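Local coordinates for protein TASOR (Homo sapiens, PDB 6TL1) that serves, with its catalytically inactive pseudo-PARP domain, in the HUSH complex, which silences transposable elements epigenetically by promoting H3K9 methylation, at residues A39-N44 and C200-V205. Residues are numbered along the deposited sequence; the frame is centred on the assembly and turned at random.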
# COMPACT_ATOMS: atom_id res chain seq x y z
N ALA A 39 -15.38 -8.65 -3.58
CA ALA A 39 -14.84 -7.43 -3.00
C ALA A 39 -15.59 -7.12 -1.72
O ALA A 39 -16.81 -7.31 -1.64
CB ALA A 39 -14.94 -6.26 -3.98
N CYS A 40 -14.86 -6.66 -0.71
CA CYS A 40 -15.44 -6.20 0.55
C CYS A 40 -14.87 -4.85 0.93
O CYS A 40 -13.69 -4.58 0.72
CB CYS A 40 -15.13 -7.17 1.71
SG CYS A 40 -15.68 -8.85 1.49
N LEU A 41 -15.71 -4.00 1.52
CA LEU A 41 -15.18 -2.83 2.21
C LEU A 41 -14.80 -3.23 3.63
O LEU A 41 -15.37 -4.15 4.22
CB LEU A 41 -16.18 -1.67 2.23
CG LEU A 41 -16.37 -0.99 0.88
CD1 LEU A 41 -17.61 -0.13 0.83
CD2 LEU A 41 -15.13 -0.16 0.56
N VAL A 42 -13.78 -2.57 4.16
CA VAL A 42 -13.30 -2.86 5.50
C VAL A 42 -13.78 -1.74 6.42
O VAL A 42 -13.65 -0.56 6.10
CB VAL A 42 -11.77 -3.01 5.52
CG1 VAL A 42 -11.29 -3.29 6.94
CG2 VAL A 42 -11.33 -4.12 4.57
N HIS A 43 -14.34 -2.12 7.56
CA HIS A 43 -14.81 -1.14 8.54
C HIS A 43 -14.16 -1.50 9.86
O HIS A 43 -14.72 -2.25 10.66
CB HIS A 43 -16.35 -1.09 8.61
CG HIS A 43 -17.00 -0.89 7.27
ND1 HIS A 43 -17.04 0.33 6.65
CD2 HIS A 43 -17.70 -1.75 6.49
CE1 HIS A 43 -17.68 0.21 5.50
NE2 HIS A 43 -18.10 -1.03 5.38
N ASN A 44 -12.99 -0.91 10.12
CA ASN A 44 -12.28 -1.18 11.36
C ASN A 44 -12.23 0.17 12.07
O ASN A 44 -11.39 1.02 11.76
CB ASN A 44 -10.88 -1.78 11.11
CG ASN A 44 -10.08 -2.01 12.41
OD1 ASN A 44 -10.24 -1.27 13.38
ND2 ASN A 44 -9.32 -3.10 12.46
N CYS A 200 -4.24 2.60 6.49
CA CYS A 200 -5.47 2.01 7.02
C CYS A 200 -6.14 1.12 5.98
O CYS A 200 -6.38 1.57 4.84
CB CYS A 200 -6.44 3.12 7.46
SG CYS A 200 -7.90 2.51 8.32
N PRO A 201 -6.45 -0.13 6.30
CA PRO A 201 -7.15 -1.00 5.34
C PRO A 201 -8.53 -0.44 5.01
O PRO A 201 -9.28 -0.02 5.89
CB PRO A 201 -7.24 -2.34 6.06
CG PRO A 201 -7.17 -2.00 7.50
CD PRO A 201 -6.27 -0.79 7.61
N TYR A 202 -8.84 -0.43 3.72
CA TYR A 202 -10.04 0.16 3.15
C TYR A 202 -10.92 -0.84 2.42
O TYR A 202 -12.15 -0.80 2.56
CB TYR A 202 -9.63 1.30 2.20
CG TYR A 202 -10.76 1.94 1.43
CD1 TYR A 202 -11.55 2.92 2.02
CD2 TYR A 202 -11.02 1.58 0.11
CE1 TYR A 202 -12.59 3.51 1.33
CE2 TYR A 202 -12.06 2.16 -0.59
CZ TYR A 202 -12.83 3.13 0.02
OH TYR A 202 -13.87 3.71 -0.68
N ALA A 203 -10.33 -1.76 1.65
CA ALA A 203 -11.12 -2.73 0.90
C ALA A 203 -10.26 -3.96 0.62
O ALA A 203 -9.03 -3.90 0.67
CB ALA A 203 -11.64 -2.14 -0.42
N VAL A 204 -10.93 -5.07 0.33
CA VAL A 204 -10.29 -6.32 -0.07
C VAL A 204 -10.98 -6.85 -1.31
O VAL A 204 -12.22 -6.86 -1.38
CB VAL A 204 -10.33 -7.37 1.06
CG1 VAL A 204 -9.47 -8.57 0.69
CG2 VAL A 204 -9.86 -6.76 2.38
N VAL A 205 -10.20 -7.27 -2.29
CA VAL A 205 -10.71 -7.91 -3.50
C VAL A 205 -9.98 -9.22 -3.69
O VAL A 205 -8.83 -9.39 -3.29
CB VAL A 205 -10.52 -7.02 -4.74
CG1 VAL A 205 -11.33 -5.74 -4.63
CG2 VAL A 205 -9.04 -6.72 -4.94
O HOH W 1 -11.17 0.35 8.02
O HOH W 2 -13.48 0.93 3.99
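An antiparallel strand pair in the five-stranded sheet of the pseudo-PARP domain joins Ala-39 to Val-42 with Tyr-202 to Val-205, and waters bridge the two chains where the pairing ends. Cys-40 and Val-204 form the hydrogen-bonded pair: Cys-40 N donates a hydrogen bond to Val-204 O at 2.7 Å, and Val-204 N donates back to Cys-40 O at 2.8 Å, both bonds fairly straight. Two residues on, past the non-hydrogen-bonded pair Leu-41 and Ala-203, Val-42 N reaches Tyr-202 O at 2.9 Å, but from above, tilted 51° from the carbonyl plane. A water bonded to Val-42 O and Tyr-202 O bridges the strands here; a second accepts from Asn-44 N and probably also bonds Pro-201 O.

On one face the side chains of Leu-41 and Tyr-202 extend together; Leu-41 CD2 lies over the tyrosine ring in a CH-pi contact, 4.3 Å from its centroid and shifted toward the rim. On this side too, Ala-39 CB meets Val-205 CG1 at 3.7 Å. Val-204 lies on the opposite face from Leu-41; Val-42 has CG1 anti to the backbone N (chi1 179°), which puts CG2 beside that N and against Val-204 CG2 at 3.7 Å.

Helix 12-22 packs on Ala-39, Tyr-202 and Val-205, while helix 82-88 receives Val-42 and Val-204. Asn-44 OD1 accepts from Leu-47 N, capping the start of helix 45-60. Strand 4-6 bonds along the other side of 34-42, and strand 126-134 flanks 199-209, with Tyr-202 and Ala-203 both opposite Ile-131 in a classic beta bulge.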